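Local coordinates for alkaline serine protease (Pseudoalteromonas sp., PDB 1Y9Z), which probably cleaves peptide bonds as a cold-adapted serine endopeptidase of the subtilase family, with calcium and sodium ions bound in its structure, at residues A[27-32]-A[111-116]; A[83-88]-A[379-384]. All blocks are in the same frame, centred on the assembly; numbering follows the deposited sequence.

Contact 1: A[27-32]-A[111-116]; sequences CIIDSG and VAAIDT
I29 meets A113 and I114 in a small, buried, purely apolar contact that packs strand 25-30, inside the mainly parallel sheet of the subtilisin-like domain, against helix 110-119 on one face of that sheet. I29 points toward the helix from its backbone, and its end methyl does the touching. CD1 of I29 lies 3.7 Å from CG1 of I114 and 4.0 Å from CB of A113, so it settles between two consecutive helix residues. It also rests 3.9 Å from the backbone N of I114, in van der Waals contact with the main chain. I29 carries CG1 opposite its carbonyl carbon (chi1 -63°) and then runs straight out (chi2 -178°), which brings the methyl to full reach; the two isoleucine side chains cross at about a right angle. At A113 a single methyl meets the strand, and the nearest CA atoms, those of I29 and A113, are 7.1 Å apart.

The polar bonds nearby do not bridge the two segments. In the helix, A112 O is gripped from opposite faces of its carbonyl plane by T116 N and, at 3.0 Å, by T116 OG1. At the end of the strand, D30 OD1 accepts S31 N through its anti lone pair at 2.7 Å and also pairs with H65 ND1, consistent with D30 and H65 being the Asp and His of the subtilase catalytic triad.

The C27-C117 disulfide ties the same strand and helix covalently. Helix 110-119 is the crossover between strands 92-100 and 125-128, which flank strand 25-30 in the sheet. I114 reaches on to L143 and H146 of helix 137-148, I29 touches V98, and I28 packs on A70 and I73 of helix 65-74 across the sheet.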
ATOM      1  N   CYS A  27     -16.380   6.955  -1.672  1.00  9.00           N
ATOM      2  CA  CYS A  27     -16.521   6.936  -0.223  1.00  9.69           C
ATOM      3  C   CYS A  27     -15.561   5.936   0.382  1.00  9.22           C
ATOM      4  O   CYS A  27     -15.538   4.768  -0.010  1.00 10.01           O
ATOM      5  CB  CYS A  27     -17.943   6.553   0.155  1.00  9.64           C
ATOM      6  SG  CYS A  27     -18.418   6.780   1.900  1.00 10.32           S
ATOM      7  N   ILE A  28     -14.776   6.410   1.340  1.00  8.47           N
ATOM      8  CA  ILE A  28     -13.799   5.579   2.022  1.00  8.33           C
ATOM      9  C   ILE A  28     -14.321   5.187   3.401  1.00  8.76           C
ATOM     10  O   ILE A  28     -14.443   6.030   4.294  1.00  9.61           O
ATOM     11  CB  ILE A  28     -12.461   6.329   2.202  1.00  7.62           C
ATOM     12  CG1 ILE A  28     -11.956   6.838   0.851  1.00  9.16           C
ATOM     13  CG2 ILE A  28     -11.432   5.406   2.825  1.00  8.09           C
ATOM     14  CD1 ILE A  28     -10.748   7.758   0.955  1.00  9.14           C
ATOM     15  N   ILE A  29     -14.657   3.911   3.561  1.00  8.03           N
ATOM     16  CA  ILE A  29     -15.128   3.398   4.845  1.00  8.54           C
ATOM     17  C   ILE A  29     -13.861   2.863   5.495  1.00  9.13           C
ATOM     18  O   ILE A  29     -13.316   1.841   5.071  1.00  8.75           O
ATOM     19  CB  ILE A  29     -16.159   2.267   4.651  1.00  7.84           C
ATOM     20  CG1 ILE A  29     -17.394   2.819   3.932  1.00  8.83           C
ATOM     21  CG2 ILE A  29     -16.539   1.663   5.996  1.00  9.31           C
ATOM     22  CD1 ILE A  29     -18.504   1.798   3.726  1.00  8.84           C
ATOM     23  N   ASP A  30     -13.383   3.557   6.521  1.00  8.29           N
ATOM     24  CA  ASP A  30     -12.134   3.159   7.149  1.00  8.49           C
ATOM     25  C   ASP A  30     -11.969   3.815   8.524  1.00  8.85           C
ATOM     26  O   ASP A  30     -12.957   4.071   9.215  1.00  9.93           O
ATOM     27  CB  ASP A  30     -10.979   3.547   6.214  1.00  8.74           C
ATOM     28  CG  ASP A  30      -9.813   2.579   6.281  1.00  8.54           C
ATOM     29  OD1 ASP A  30      -9.210   2.456   7.364  1.00 10.03           O
ATOM     30  OD2 ASP A  30      -9.496   1.945   5.247  1.00  9.53           O
ATOM     31  N   SER A  31     -10.728   4.105   8.909  1.00  9.43           N
ATOM     32  CA  SER A  31     -10.458   4.696  10.221  1.00  9.79           C
ATOM     33  C   SER A  31     -10.378   6.218  10.273  1.00 10.36           C
ATOM     34  O   SER A  31      -9.752   6.777  11.173  1.00 11.09           O
ATOM     35  CB  SER A  31      -9.165   4.117  10.802  1.00  9.89           C
ATOM     36  OG  SER A  31      -8.015   4.645  10.157  1.00 10.83           O
ATOM     37  N   GLY A  32     -11.003   6.902   9.325  1.00  9.82           N
ATOM     38  CA  GLY A  32     -10.943   8.349   9.366  1.00 10.41           C
ATOM     39  C   GLY A  32      -9.943   8.928   8.389  1.00  9.30           C
ATOM     40  O   GLY A  32      -9.186   8.206   7.741  1.00 10.10           O
ATOM     41  N   VAL A 111     -23.319  -2.422   6.672  1.00 11.37           N
ATOM     42  CA  VAL A 111     -24.393  -2.100   5.743  1.00 11.65           C
ATOM     43  C   VAL A 111     -24.835  -0.657   5.979  1.00 10.87           C
ATOM     44  O   VAL A 111     -25.068   0.089   5.029  1.00 10.96           O
ATOM     45  CB  VAL A 111     -25.600  -3.057   5.923  1.00 11.94           C
ATOM     46  CG1 VAL A 111     -26.832  -2.498   5.224  1.00 14.51           C
ATOM     47  CG2 VAL A 111     -25.256  -4.426   5.344  1.00 13.51           C
ATOM     48  N   ALA A 112     -24.931  -0.261   7.246  1.00 11.34           N
ATOM     49  CA  ALA A 112     -25.337   1.100   7.579  1.00 11.17           C
ATOM     50  C   ALA A 112     -24.298   2.108   7.088  1.00  9.97           C
ATOM     51  O   ALA A 112     -24.651   3.199   6.636  1.00 11.55           O
ATOM     52  CB  ALA A 112     -25.537   1.238   9.083  1.00 12.07           C
ATOM     53  N   ALA A 113     -23.021   1.742   7.184  1.00 10.05           N
ATOM     54  CA  ALA A 113     -21.940   2.615   6.734  1.00  9.52           C
ATOM     55  C   ALA A 113     -22.044   2.808   5.225  1.00 10.24           C
ATOM     56  O   ALA A 113     -21.880   3.919   4.720  1.00 10.72           O
ATOM     57  CB  ALA A 113     -20.587   2.009   7.098  1.00  9.32           C
ATOM     58  N   ILE A 114     -22.309   1.725   4.504  1.00 10.11           N
ATOM     59  CA  ILE A 114     -22.448   1.810   3.059  1.00  9.67           C
ATOM     60  C   ILE A 114     -23.678   2.659   2.729  1.00 10.63           C
ATOM     61  O   ILE A 114     -23.631   3.496   1.830  1.00 10.85           O
ATOM     62  CB  ILE A 114     -22.578   0.403   2.434  1.00  9.63           C
ATOM     63  CG1 ILE A 114     -21.296  -0.392   2.701  1.00  9.78           C
ATOM     64  CG2 ILE A 114     -22.825   0.515   0.936  1.00 10.93           C
ATOM     65  CD1 ILE A 114     -21.377  -1.854   2.282  1.00 11.85           C
ATOM     66  N   ASP A 115     -24.775   2.451   3.457  1.00 11.11           N
ATOM     67  CA  ASP A 115     -25.983   3.243   3.225  1.00 11.33           C
ATOM     68  C   ASP A 115     -25.646   4.723   3.368  1.00 11.08           C
ATOM     69  O   ASP A 115     -26.087   5.550   2.573  1.00 11.78           O
ATOM     70  CB  ASP A 115     -27.087   2.903   4.237  1.00 12.26           C
ATOM     71  CG  ASP A 115     -27.681   1.522   4.033  1.00 14.13           C
ATOM     72  OD1 ASP A 115     -27.680   1.021   2.892  1.00 15.60           O
ATOM     73  OD2 ASP A 115     -28.173   0.945   5.024  1.00 17.80           O
ATOM     74  N   THR A 116     -24.875   5.054   4.399  1.00 10.54           N
ATOM     75  CA  THR A 116     -24.479   6.437   4.649  1.00 10.79           C
ATOM     76  C   THR A 116     -23.656   6.974   3.479  1.00 10.98           C
ATOM     77  O   THR A 116     -23.856   8.100   3.024  1.00 11.77           O
ATOM     78  CB  THR A 116     -23.667   6.539   5.954  1.00 11.22           C
ATOM     79  OG1 THR A 116     -24.504   6.164   7.057  1.00 14.62           O
ATOM     80  CG2 THR A 116     -23.160   7.962   6.171  1.00 12.33           C
TER

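Contact 2: A[83-88]-A[379-384]; sequences VGVMPN and ATLVWS
M86 and V85, in the loop after helix 65-74, pack against T380 and L381 of helix 368-385. M86 makes the larger part of the apolar contact on the loop side. With its chain bent at the last torsion (chi3 -78°), M86 turns CE onto T380, 3.6 Å from CB and 3.7 Å from CG2 of that residue, at about a right angle to the threonine side chain. SD of M86 lies 3.8 Å from the backbone N of L381, and CG of M86 is 4.1 Å from CB of L381 as the two side chains slide past each other in opposite directions. V85 adds CG1, 3.9 Å from CD2 of L381. With an alanine here in place of M86, T380 CB and CG2 would probably lose their cover and a gap would open between loop and helix.

The hydroxyls serve the helix itself: S384 OG donates to L381 O at 2.6 Å, and T380 OG1 bonds S376 O.

Backbone bonds of V85 with T72 and of M86 with I73 hold the loop to the end of helix 65-74. T380 also touches V125 of strand 125-128, while A379 packs on strand 152-156 and on L398 of helix 391-401.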
ATOM      1  N   VAL A  83       1.726  11.714  -4.220  1.00 10.39           N
ATOM      2  CA  VAL A  83       0.566  11.989  -5.061  1.00 10.64           C
ATOM      3  C   VAL A  83      -0.282  10.723  -5.128  1.00 10.52           C
ATOM      4  O   VAL A  83       0.252   9.611  -5.157  1.00 10.92           O
ATOM      5  CB  VAL A  83       0.969  12.391  -6.507  1.00 11.67           C
ATOM      6  CG1 VAL A  83       1.649  13.741  -6.496  1.00 14.50           C
ATOM      7  CG2 VAL A  83       1.887  11.342  -7.112  1.00 13.22           C
ATOM      8  N   GLY A  84      -1.600  10.903  -5.119  1.00 10.06           N
ATOM      9  CA  GLY A  84      -2.507   9.773  -5.203  1.00 10.15           C
ATOM     10  C   GLY A  84      -2.993   9.582  -6.631  1.00 11.37           C
ATOM     11  O   GLY A  84      -2.571  10.302  -7.540  1.00 12.64           O
ATOM     12  N   VAL A  85      -3.890   8.623  -6.833  1.00 10.83           N
ATOM     13  CA  VAL A  85      -4.414   8.346  -8.166  1.00 11.04           C
ATOM     14  C   VAL A  85      -5.044   9.586  -8.799  1.00 10.84           C
ATOM     15  O   VAL A  85      -4.855   9.844  -9.989  1.00 12.76           O
ATOM     16  CB  VAL A  85      -5.452   7.200  -8.131  1.00  9.47           C
ATOM     17  CG1 VAL A  85      -6.008   6.960  -9.526  1.00 10.84           C
ATOM     18  CG2 VAL A  85      -4.802   5.929  -7.604  1.00 10.81           C
ATOM     19  N   MET A  86      -5.796  10.340  -8.000  1.00 10.66           N
ATOM     20  CA  MET A  86      -6.452  11.575  -8.445  1.00 11.47           C
ATOM     21  C   MET A  86      -5.931  12.648  -7.490  1.00 10.90           C
ATOM     22  O   MET A  86      -6.546  12.938  -6.465  1.00 12.69           O
ATOM     23  CB  MET A  86      -7.969  11.430  -8.331  1.00 11.50           C
ATOM     24  CG  MET A  86      -8.518  10.270  -9.162  1.00 12.52           C
ATOM     25  SD  MET A  86     -10.282   9.972  -8.954  1.00 10.98           S
ATOM     26  CE  MET A  86     -10.281   9.110  -7.375  1.00 11.61           C
ATOM     27  N   PRO A  87      -4.789  13.263  -7.835  1.00 12.32           N
ATOM     28  CA  PRO A  87      -4.129  14.292  -7.029  1.00 11.99           C
ATOM     29  C   PRO A  87      -4.420  15.767  -7.283  1.00 13.20           C
ATOM     30  O   PRO A  87      -3.861  16.620  -6.591  1.00 14.07           O
ATOM     31  CB  PRO A  87      -2.668  13.991  -7.288  1.00 12.75           C
ATOM     32  CG  PRO A  87      -2.697  13.776  -8.789  1.00 12.21           C
ATOM     33  CD  PRO A  87      -3.961  12.929  -9.010  1.00 11.15           C
ATOM     34  N   ASN A  88      -5.281  16.085  -8.241  1.00 12.40           N
ATOM     35  CA  ASN A  88      -5.518  17.488  -8.553  1.00 13.76           C
ATOM     36  C   ASN A  88      -6.719  18.195  -7.937  1.00 13.18           C
ATOM     37  O   ASN A  88      -7.208  19.186  -8.485  1.00 13.31           O
ATOM     38  CB  ASN A  88      -5.521  17.666 -10.071  1.00 14.27           C
ATOM     39  CG  ASN A  88      -4.254  17.135 -10.715  1.00 14.27           C
ATOM     40  OD1 ASN A  88      -4.263  16.091 -11.367  1.00 17.03           O
ATOM     41  ND2 ASN A  88      -3.149  17.845 -10.518  1.00 15.39           N
ATOM     42  N   ALA A 379     -10.602   3.069 -10.535  1.00  9.67           N
ATOM     43  CA  ALA A 379     -11.969   2.838 -10.989  1.00  9.25           C
ATOM     44  C   ALA A 379     -12.704   4.169 -11.095  1.00  9.68           C
ATOM     45  O   ALA A 379     -13.405   4.433 -12.072  1.00 10.03           O
ATOM     46  CB  ALA A 379     -12.699   1.910 -10.018  1.00  9.38           C
ATOM     47  N   THR A 380     -12.531   5.008 -10.082  1.00 10.34           N
ATOM     48  CA  THR A 380     -13.174   6.314 -10.049  1.00  9.74           C
ATOM     49  C   THR A 380     -12.640   7.199 -11.176  1.00 10.74           C
ATOM     50  O   THR A 380     -13.409   7.867 -11.872  1.00  9.98           O
ATOM     51  CB  THR A 380     -12.930   7.004  -8.686  1.00 10.90           C
ATOM     52  OG1 THR A 380     -13.384   6.144  -7.630  1.00  9.88           O
ATOM     53  CG2 THR A 380     -13.686   8.318  -8.606  1.00 10.13           C
ATOM     54  N   LEU A 381     -11.323   7.193 -11.353  1.00  9.45           N
ATOM     55  CA  LEU A 381     -10.677   7.988 -12.395  1.00 11.10           C
ATOM     56  C   LEU A 381     -11.177   7.598 -13.785  1.00 12.01           C
ATOM     57  O   LEU A 381     -11.564   8.453 -14.582  1.00 12.71           O
ATOM     58  CB  LEU A 381      -9.159   7.809 -12.321  1.00 11.93           C
ATOM     59  CG  LEU A 381      -8.315   8.451 -13.429  1.00 11.09           C
ATOM     60  CD1 LEU A 381      -8.557   9.958 -13.484  1.00 12.62           C
ATOM     61  CD2 LEU A 381      -6.846   8.154 -13.162  1.00 12.76           C
ATOM     62  N   VAL A 382     -11.168   6.302 -14.070  1.00 12.00           N
ATOM     63  CA  VAL A 382     -11.619   5.804 -15.360  1.00 12.86           C
ATOM     64  C   VAL A 382     -13.098   6.106 -15.570  1.00 12.25           C
ATOM     65  O   VAL A 382     -13.509   6.532 -16.649  1.00 13.75           O
ATOM     66  CB  VAL A 382     -11.380   4.282 -15.470  1.00 13.33           C
ATOM     67  CG1 VAL A 382     -12.034   3.736 -16.730  1.00 16.52           C
ATOM     68  CG2 VAL A 382      -9.887   3.997 -15.488  1.00 14.48           C
ATOM     69  N   TRP A 383     -13.897   5.898 -14.530  1.00 12.61           N
ATOM     70  CA  TRP A 383     -15.331   6.140 -14.613  1.00 11.81           C
ATOM     71  C   TRP A 383     -15.648   7.608 -14.905  1.00 12.49           C
ATOM     72  O   TRP A 383     -16.652   7.910 -15.549  1.00 12.98           O
ATOM     73  CB  TRP A 383     -16.001   5.723 -13.302  1.00 11.18           C
ATOM     74  CG  TRP A 383     -17.462   5.390 -13.412  1.00 11.74           C
ATOM     75  CD1 TRP A 383     -18.275   5.556 -14.500  1.00 11.94           C
ATOM     76  CD2 TRP A 383     -18.281   4.826 -12.383  1.00 11.54           C
ATOM     77  NE1 TRP A 383     -19.550   5.126 -14.210  1.00 12.92           N
ATOM     78  CE2 TRP A 383     -19.581   4.673 -12.916  1.00 12.14           C
ATOM     79  CE3 TRP A 383     -18.041   4.432 -11.059  1.00 11.96           C
ATOM     80  CZ2 TRP A 383     -20.640   4.142 -12.171  1.00 12.07           C
ATOM     81  CZ3 TRP A 383     -19.095   3.904 -10.318  1.00 12.12           C
ATOM     82  CH2 TRP A 383     -20.379   3.766 -10.877  1.00 11.88           C
ATOM     83  N   SER A 384     -14.797   8.520 -14.440  1.00 12.69           N
ATOM     84  CA  SER A 384     -15.039   9.945 -14.661  1.00 12.78           C
ATOM     85  C   SER A 384     -15.036  10.315 -16.142  1.00 13.53           C
ATOM     86  O   SER A 384     -15.618  11.330 -16.530  1.00 13.65           O
ATOM     87  CB  SER A 384     -14.011  10.802 -13.908  1.00 12.58           C
ATOM     88  OG  SER A 384     -12.733  10.763 -14.517  1.00 11.60           O
TER

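Contacts 1 and 2 lie on opposite faces of the same sheet, their centres 19 Å apart and their nearest atoms about 7 Å apart without touching. V125 lies between them: its backbone bonds C27 of the strand in contact 1, and its side chain meets T380 of contact 2. In contact 1 the side chain of I29 is about 9 Å from the bound phenylmethanesulfonic acid. H65 and S369, which line that pocket, sit near the starts of helices 65-74 and 368-385; contact 2 lies toward the far end of helix 368-385, by the loop tied to the far end of helix 65-74. The side chain of M86 is about 12 Å from a bound calcium ion.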